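Local structure of MGS-M4 (Unidentified, 4Q3M) at residues T77-E82 and L115-A120; E160-L165 and P186-Q191. The protein is probably an NAD(P)H-dependent oxidoreductase of the aldo-keto reductase family, with a TIM-barrel fold and a substrate not yet known. All blocks are in the same frame, centred on the assembly; numbering follows the deposited sequence.

Contact 1 of 2, residues T77-E82 and L115-A120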
ATOM      1  N   THR A  77      -5.341 -16.186 -11.575  1.00 47.13           N
ATOM      2  CA  THR A  77      -5.383 -17.643 -11.646  1.00 48.09           C
ATOM      3  C   THR A  77      -4.703 -18.198 -12.895  1.00 45.64           C
ATOM      4  O   THR A  77      -4.393 -19.387 -12.961  1.00 48.66           O
ATOM      5  CB  THR A  77      -6.834 -18.162 -11.613  1.00 51.61           C
ATOM      6  OG1 THR A  77      -7.543 -17.683 -12.762  1.00 52.60           O
ATOM      7  CG2 THR A  77      -7.541 -17.693 -10.351  1.00 52.85           C
ATOM      8  N   ASP A  78      -4.468 -17.339 -13.881  1.00 41.56           N
ATOM      9  CA  ASP A  78      -3.914 -17.786 -15.153  1.00 43.68           C
ATOM     10  C   ASP A  78      -2.430 -17.457 -15.304  1.00 45.61           C
ATOM     11  O   ASP A  78      -1.858 -17.649 -16.377  1.00 46.58           O
ATOM     12  CB  ASP A  78      -4.689 -17.164 -16.314  1.00 39.49           C
ATOM     13  CG  ASP A  78      -6.111 -17.669 -16.412  1.00 41.47           C
ATOM     14  OD1 ASP A  78      -6.359 -18.839 -16.052  1.00 43.70           O
ATOM     15  OD2 ASP A  78      -6.984 -16.891 -16.856  1.00 43.67           O
ATOM     16  N   GLN A  79      -1.807 -16.958 -14.239  1.00 42.61           N
ATOM     17  CA  GLN A  79      -0.391 -16.609 -14.299  1.00 42.46           C
ATOM     18  C   GLN A  79       0.470 -17.855 -14.477  1.00 45.79           C
ATOM     19  O   GLN A  79       0.201 -18.901 -13.884  1.00 45.58           O
ATOM     20  CB  GLN A  79       0.037 -15.833 -13.050  1.00 39.53           C
ATOM     21  CG  GLN A  79      -0.543 -14.428 -12.975  1.00 35.11           C
ATOM     22  CD  GLN A  79       0.208 -13.531 -12.008  1.00 35.79           C
ATOM     23  OE1 GLN A  79       1.319 -13.849 -11.582  1.00 37.21           O
ATOM     24  NE2 GLN A  79      -0.395 -12.400 -11.660  1.00 34.19           N
ATOM     25  N   GLY A  80       1.504 -17.733 -15.301  1.00 46.33           N
ATOM     26  CA  GLY A  80       2.316 -18.867 -15.702  1.00 51.82           C
ATOM     27  C   GLY A  80       2.340 -18.943 -17.215  1.00 52.61           C
ATOM     28  O   GLY A  80       1.329 -18.672 -17.861  1.00 48.64           O
ATOM     29  N   TYR A  81       3.487 -19.319 -17.777  1.00 55.04           N
ATOM     30  CA  TYR A  81       3.716 -19.241 -19.221  1.00 56.16           C
ATOM     31  C   TYR A  81       2.632 -19.913 -20.066  1.00 58.16           C
ATOM     32  O   TYR A  81       1.991 -19.259 -20.889  1.00 58.41           O
ATOM     33  CB  TYR A  81       5.077 -19.851 -19.571  1.00 54.97           C
ATOM     34  CG  TYR A  81       5.498 -19.604 -21.004  1.00 52.87           C
ATOM     35  CD1 TYR A  81       6.139 -18.425 -21.365  1.00 46.08           C
ATOM     36  CD2 TYR A  81       5.252 -20.546 -21.995  1.00 55.46           C
ATOM     37  CE1 TYR A  81       6.525 -18.193 -22.670  1.00 47.43           C
ATOM     38  CE2 TYR A  81       5.634 -20.321 -23.304  1.00 56.20           C
ATOM     39  CZ  TYR A  81       6.270 -19.143 -23.636  1.00 52.88           C
ATOM     40  OH  TYR A  81       6.653 -18.914 -24.937  1.00 54.27           O
ATOM     41  N   GLU A  82       2.431 -21.211 -19.864  1.00 56.21           N
ATOM     42  CA  GLU A  82       1.474 -21.966 -20.668  1.00 58.03           C
ATOM     43  C   GLU A  82       0.036 -21.521 -20.434  1.00 47.89           C
ATOM     44  O   GLU A  82      -0.768 -21.474 -21.365  1.00 50.76           O
ATOM     45  CB  GLU A  82       1.599 -23.464 -20.385  1.00 52.21           C
ATOM     46  CG  GLU A  82       2.938 -24.061 -20.772  1.00 57.84           C
ATOM     47  CD  GLU A  82       3.243 -23.920 -22.253  1.00 59.74           C
ATOM     48  OE1 GLU A  82       2.292 -23.883 -23.062  1.00 63.87           O
ATOM     49  OE2 GLU A  82       4.438 -23.842 -22.607  1.00 58.98           O
ATOM     50  N   LEU A 115       7.395 -13.068 -13.868  1.00 37.86           N
ATOM     51  CA  LEU A 115       8.338 -13.235 -14.968  1.00 40.85           C
ATOM     52  C   LEU A 115       7.882 -14.317 -15.945  1.00 43.47           C
ATOM     53  O   LEU A 115       8.003 -14.155 -17.159  1.00 43.35           O
ATOM     54  CB  LEU A 115       9.730 -13.569 -14.429  1.00 40.68           C
ATOM     55  CG  LEU A 115      10.852 -13.676 -15.463  1.00 41.42           C
ATOM     56  CD1 LEU A 115      10.942 -12.402 -16.287  1.00 39.95           C
ATOM     57  CD2 LEU A 115      12.180 -13.975 -14.785  1.00 42.27           C
ATOM     58  N   SER A 116       7.358 -15.417 -15.411  1.00 40.92           N
ATOM     59  CA  SER A 116       6.872 -16.518 -16.240  1.00 43.79           C
ATOM     60  C   SER A 116       5.695 -16.071 -17.093  1.00 43.40           C
ATOM     61  O   SER A 116       5.573 -16.446 -18.258  1.00 46.25           O
ATOM     62  CB  SER A 116       6.465 -17.711 -15.374  1.00 46.63           C
ATOM     63  OG  SER A 116       6.044 -18.801 -16.175  1.00 54.11           O
ATOM     64  N   THR A 117       4.826 -15.270 -16.490  1.00 36.10           N
ATOM     65  CA  THR A 117       3.704 -14.673 -17.196  1.00 38.89           C
ATOM     66  C   THR A 117       4.156 -13.679 -18.254  1.00 39.25           C
ATOM     67  O   THR A 117       3.636 -13.656 -19.370  1.00 39.44           O
ATOM     68  CB  THR A 117       2.765 -13.956 -16.221  1.00 38.00           C
ATOM     69  OG1 THR A 117       2.223 -14.900 -15.288  1.00 34.54           O
ATOM     70  CG2 THR A 117       1.671 -13.252 -16.970  1.00 34.95           C
ATOM     71  N   TYR A 118       5.130 -12.854 -17.890  1.00 36.72           N
ATOM     72  CA  TYR A 118       5.603 -11.801 -18.772  1.00 37.35           C
ATOM     73  C   TYR A 118       6.370 -12.373 -19.963  1.00 39.86           C
ATOM     74  O   TYR A 118       6.342 -11.805 -21.054  1.00 41.59           O
ATOM     75  CB  TYR A 118       6.478 -10.818 -17.999  1.00 31.26           C
ATOM     76  CG  TYR A 118       6.639  -9.487 -18.685  1.00 31.31           C
ATOM     77  CD1 TYR A 118       5.667  -8.502 -18.565  1.00 34.49           C
ATOM     78  CD2 TYR A 118       7.759  -9.213 -19.454  1.00 32.88           C
ATOM     79  CE1 TYR A 118       5.809  -7.280 -19.193  1.00 36.85           C
ATOM     80  CE2 TYR A 118       7.911  -7.996 -20.084  1.00 35.99           C
ATOM     81  CZ  TYR A 118       6.934  -7.033 -19.951  1.00 37.66           C
ATOM     82  OH  TYR A 118       7.081  -5.820 -20.578  1.00 40.52           O
ATOM     83  N   ARG A 119       7.052 -13.493 -19.746  1.00 38.22           N
ATOM     84  CA  ARG A 119       7.735 -14.192 -20.830  1.00 37.75           C
ATOM     85  C   ARG A 119       6.732 -14.600 -21.900  1.00 41.41           C
ATOM     86  O   ARG A 119       7.035 -14.582 -23.092  1.00 47.18           O
ATOM     87  CB  ARG A 119       8.479 -15.421 -20.307  1.00 40.22           C
ATOM     88  CG  ARG A 119       9.793 -15.113 -19.608  1.00 44.84           C
ATOM     89  CD  ARG A 119      10.860 -14.670 -20.596  1.00 49.90           C
ATOM     90  NE  ARG A 119      12.142 -14.427 -19.941  1.00 54.16           N
ATOM     91  CZ  ARG A 119      12.560 -13.234 -19.534  1.00 55.64           C
ATOM     92  NH1 ARG A 119      11.797 -12.164 -19.716  1.00 54.30           N
ATOM     93  NH2 ARG A 119      13.741 -13.108 -18.945  1.00 57.57           N
ATOM     94  N   ALA A 120       5.530 -14.964 -21.460  1.00 38.22           N
ATOM     95  CA  ALA A 120       4.449 -15.292 -22.378  1.00 41.25           C
ATOM     96  C   ALA A 120       3.953 -14.035 -23.083  1.00 45.08           C
ATOM     97  O   ALA A 120       3.621 -14.073 -24.268  1.00 48.22           O
ATOM     98  CB  ALA A 120       3.314 -15.978 -21.641  1.00 37.94           C
TER
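G80, at the N-cap of helix 81-94, and Y81 in its first turn lie against T117, S116, R119 and A120 on one side of helix 111-126. G80 N donates to T117 OG1 at 2.9 Å with an N-H...O angle of 148°. The threonine hydroxyl can meet it because OG1 stands beside its own backbone N (chi1 -62°), where it is also hydrogen-bonded to N113 O one turn earlier. Q79 reaches past the same hydroxyl, its CB 3.3 Å from T117 OG1, and its amide NE2 goes on to W107 O. The two helices are neighbours in the outer layer of a TIM barrel, and this contact joins the loop after strand 69-74 to the helix that follows strand 102-105. The backbone angles of G80 would jam a CB against the carbonyl O of Q79, which calls for glycine. Y81 places CG anti to its backbone N (chi1 -170°), which lays the ring along helix 111-126. Y81 CD1 packs 3.7 Å from A120 CB, while R119 O lies at the ring edge, 3.7 Å from Y81 CE1. Beyond, Y81 OH is hydrogen-bonded to T123 OG1, a hydroxyl that R119 O shares.

Contact 2 of 2, residues E160-L165 and P186-Q191. With SO4 (sulfate ion), chain G.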
ATOM      1  N   GLU A 160      -4.194   2.234  -9.021  1.00 31.21           N
ATOM      2  CA  GLU A 160      -5.157   3.137  -8.403  1.00 30.85           C
ATOM      3  C   GLU A 160      -4.531   4.505  -8.170  1.00 31.73           C
ATOM      4  O   GLU A 160      -3.589   4.641  -7.390  1.00 32.12           O
ATOM      5  CB  GLU A 160      -5.667   2.565  -7.081  1.00 31.73           C
ATOM      6  CG  GLU A 160      -6.499   3.545  -6.267  1.00 34.68           C
ATOM      7  CD  GLU A 160      -6.665   3.113  -4.824  1.00 39.42           C
ATOM      8  OE1 GLU A 160      -6.376   1.938  -4.516  1.00 43.20           O
ATOM      9  OE2 GLU A 160      -7.077   3.954  -3.995  1.00 40.86           O
ATOM     10  N   THR A 161      -5.054   5.515  -8.855  1.00 35.93           N
ATOM     11  CA  THR A 161      -4.521   6.865  -8.739  1.00 39.15           C
ATOM     12  C   THR A 161      -5.633   7.904  -8.831  1.00 40.88           C
ATOM     13  O   THR A 161      -6.369   7.959  -9.817  1.00 40.72           O
ATOM     14  CB  THR A 161      -3.468   7.152  -9.827  1.00 39.83           C
ATOM     15  OG1 THR A 161      -2.466   6.127  -9.812  1.00 42.09           O
ATOM     16  CG2 THR A 161      -2.810   8.502  -9.590  1.00 40.89           C
ATOM     17  N   HIS A 162      -5.751   8.719  -7.790  1.00 40.19           N
ATOM     18  CA  HIS A 162      -6.729   9.796  -7.754  1.00 37.73           C
ATOM     19  C   HIS A 162      -6.247  10.909  -6.830  1.00 35.83           C
ATOM     20  O   HIS A 162      -5.120  10.871  -6.341  1.00 37.47           O
ATOM     21  CB  HIS A 162      -8.096   9.272  -7.310  1.00 38.56           C
ATOM     22  CG  HIS A 162      -8.029   8.267  -6.203  1.00 43.95           C
ATOM     23  ND1 HIS A 162      -7.667   8.598  -4.915  1.00 40.79           N
ATOM     24  CD2 HIS A 162      -8.278   6.936  -6.192  1.00 46.21           C
ATOM     25  CE1 HIS A 162      -7.696   7.516  -4.160  1.00 44.24           C
ATOM     26  NE2 HIS A 162      -8.065   6.493  -4.909  1.00 45.15           N
ATOM     27  N   VAL A 163      -7.103  11.896  -6.587  1.00 34.79           N
ATOM     28  CA  VAL A 163      -6.691  13.098  -5.868  1.00 38.47           C
ATOM     29  C   VAL A 163      -6.364  12.854  -4.393  1.00 42.26           C
ATOM     30  O   VAL A 163      -5.709  13.681  -3.759  1.00 44.62           O
ATOM     31  CB  VAL A 163      -7.770  14.193  -5.962  1.00 38.86           C
ATOM     32  CG1 VAL A 163      -7.956  14.630  -7.409  1.00 35.52           C
ATOM     33  CG2 VAL A 163      -9.079  13.701  -5.370  1.00 37.09           C
ATOM     34  N   THR A 164      -6.805  11.727  -3.844  1.00 40.72           N
ATOM     35  CA  THR A 164      -6.489  11.401  -2.455  1.00 42.47           C
ATOM     36  C   THR A 164      -5.347  10.388  -2.367  1.00 41.51           C
ATOM     37  O   THR A 164      -4.752  10.204  -1.306  1.00 33.40           O
ATOM     38  CB  THR A 164      -7.719  10.856  -1.701  1.00 44.63           C
ATOM     39  OG1 THR A 164      -8.355   9.840  -2.484  1.00 42.58           O
ATOM     40  CG2 THR A 164      -8.715  11.974  -1.437  1.00 37.03           C
ATOM     41  N   LEU A 165      -5.046   9.740  -3.489  1.00 40.50           N
ATOM     42  CA  LEU A 165      -3.900   8.840  -3.589  1.00 41.06           C
ATOM     43  C   LEU A 165      -3.137   9.148  -4.873  1.00 39.66           C
ATOM     44  O   LEU A 165      -3.312   8.476  -5.890  1.00 35.03           O
ATOM     45  CB  LEU A 165      -4.348   7.377  -3.566  1.00 38.55           C
ATOM     46  CG  LEU A 165      -3.249   6.317  -3.448  1.00 37.86           C
ATOM     47  CD1 LEU A 165      -2.659   6.305  -2.045  1.00 38.02           C
ATOM     48  CD2 LEU A 165      -3.779   4.942  -3.827  1.00 36.02           C
ATOM     49  N   PRO A 186     -10.168   6.707 -11.127  1.00 36.41           N
ATOM     50  CA  PRO A 186      -9.788   8.119 -11.036  1.00 36.83           C
ATOM     51  C   PRO A 186     -10.835   8.951 -10.303  1.00 37.13           C
ATOM     52  O   PRO A 186     -10.537  10.054  -9.844  1.00 36.96           O
ATOM     53  CB  PRO A 186      -9.682   8.543 -12.498  1.00 39.28           C
ATOM     54  CG  PRO A 186     -10.666   7.682 -13.195  1.00 39.41           C
ATOM     55  CD  PRO A 186     -10.650   6.359 -12.478  1.00 38.67           C
ATOM     56  N   LEU A 187     -12.050   8.422 -10.202  1.00 37.58           N
ATOM     57  CA  LEU A 187     -13.115   9.084  -9.462  1.00 45.11           C
ATOM     58  C   LEU A 187     -13.306   8.418  -8.103  1.00 48.66           C
ATOM     59  O   LEU A 187     -14.385   8.490  -7.512  1.00 51.68           O
ATOM     60  CB  LEU A 187     -14.422   9.062 -10.257  1.00 47.25           C
ATOM     61  CG  LEU A 187     -14.381   9.725 -11.635  1.00 47.63           C
ATOM     62  CD1 LEU A 187     -15.778   9.824 -12.230  1.00 44.76           C
ATOM     63  CD2 LEU A 187     -13.724  11.095 -11.555  1.00 49.48           C
ATOM     64  N   MET A 188     -12.248   7.764  -7.629  1.00 44.70           N
ATOM     65  CA  MET A 188     -12.225   7.083  -6.334  1.00 38.28           C
ATOM     66  C   MET A 188     -13.260   5.963  -6.221  1.00 38.38           C
ATOM     67  O   MET A 188     -13.630   5.568  -5.116  1.00 37.07           O
ATOM     68  CB  MET A 188     -12.423   8.089  -5.195  1.00 34.06           C
ATOM     69  CG  MET A 188     -11.256   9.046  -5.006  1.00 33.90           C
ATOM     70  SD  MET A 188     -11.461  10.147  -3.592  1.00 47.85           S
ATOM     71  CE  MET A 188     -11.552   8.964  -2.251  1.00 39.54           C
ATOM     72  N   SER A 189     -13.710   5.457  -7.368  1.00 40.59           N
ATOM     73  CA  SER A 189     -14.608   4.302  -7.440  1.00 44.11           C
ATOM     74  C   SER A 189     -15.823   4.410  -6.519  1.00 42.30           C
ATOM     75  O   SER A 189     -16.520   5.424  -6.510  1.00 49.46           O
ATOM     76  CB  SER A 189     -13.838   3.018  -7.120  1.00 46.44           C
ATOM     77  OG  SER A 189     -14.699   1.892  -7.130  1.00 47.47           O
ATOM     78  N   HIS A 190     -16.060   3.358  -5.739  1.00 41.76           N
ATOM     79  CA  HIS A 190     -17.207   3.298  -4.835  1.00 45.10           C
ATOM     80  C   HIS A 190     -17.096   4.319  -3.705  1.00 45.06           C
ATOM     81  O   HIS A 190     -18.071   4.588  -3.004  1.00 46.83           O
ATOM     82  CB  HIS A 190     -17.358   1.889  -4.257  1.00 46.05           C
ATOM     83  CG  HIS A 190     -16.188   1.442  -3.438  1.00 46.43           C
ATOM     84  ND1 HIS A 190     -16.099   1.669  -2.081  1.00 44.76           N
ATOM     85  CD2 HIS A 190     -15.055   0.785  -3.784  1.00 35.77           C
ATOM     86  CE1 HIS A 190     -14.964   1.169  -1.627  1.00 40.68           C
ATOM     87  NE2 HIS A 190     -14.312   0.627  -2.640  1.00 35.45           N
ATOM     88  N   GLN A 191     -15.903   4.879  -3.530  1.00 46.92           N
ATOM     89  CA  GLN A 191     -15.700   5.975  -2.591  1.00 47.90           C
ATOM     90  C   GLN A 191     -15.881   7.308  -3.308  1.00 47.17           C
ATOM     91  O   GLN A 191     -15.154   8.270  -3.059  1.00 45.52           O
ATOM     92  CB  GLN A 191     -14.314   5.894  -1.948  1.00 45.67           C
ATOM     93  CG  GLN A 191     -14.142   4.718  -1.004  1.00 45.18           C
ATOM     94  CD  GLN A 191     -15.085   4.784   0.182  1.00 50.27           C
ATOM     95  OE1 GLN A 191     -15.785   3.818   0.488  1.00 54.37           O
ATOM     96  NE2 GLN A 191     -15.112   5.929   0.854  1.00 48.71           N
TER
HETATM   97  S   SO4 G 301     -14.025   5.287 -11.250  1.00 60.52           S
HETATM   98  O1  SO4 G 301     -15.446   5.134 -10.954  1.00 60.98           O
HETATM   99  O2  SO4 G 301     -13.439   3.977 -11.516  1.00 62.59           O
HETATM  100  O3  SO4 G 301     -13.864   6.138 -12.425  1.00 65.74           O
HETATM  101  O4  SO4 G 301     -13.355   5.900 -10.107  1.00 53.10           O
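H162 and P186 bring their CA atoms to 4.8 Å where two irregular segments, leaving strands 156-160 and 180-184, run side by side. T161 O rests 3.6 Å from P186 CA, and M188 takes left-handed backbone angles (61°/22°) as its loop turns. M188 CG then sits over one face of the imidazole, 3.6 Å from the H162 ring centroid, a CH-pi contact; the two side chains cross at about a right angle. Past it, M188 SD lies obliquely to the ring and meets the T164 side chain. H162 NE2 donates to the anti lone pair of E160 OE2 at 2.9 Å, with OE2 tilted 25° out of the ring plane, while T164 N gives ND1 a weak bond. E160 is held in turn by K264, I265 and F266. An alanine in place of H162 would remove the surface under M188 and would probably leave E160 OE2 without its imidazole donor. On the other side of the loop, L187 N and S189 N each donate to sulfate O4 at 2.8 Å, with K230 N also binding the ion. Two backbone N-H groups of one loop converging on one oxygen suit an anion, consistent with the cofactor-phosphate site of aldo-keto reductases.

Contact 1 and contact 2 both lie toward the end of the barrel where the strands finish and the loops begin, the end that carries the active site in TIM-barrel enzymes. Their centres are 29 Å apart and their nearest atoms about 15 Å, so neither touches the other. Contact 1 is peripheral, about 20 Å from the chain centre; contact 2, about 13 Å from it, is buried. They follow one another along the chain, contact 1 closing before contact 2 opens, and each ties the parts after one strand to those after the next. Of the two, contact 2 is the one that touches the sulfate, and so probably lies on the cofactor side of the active-site end.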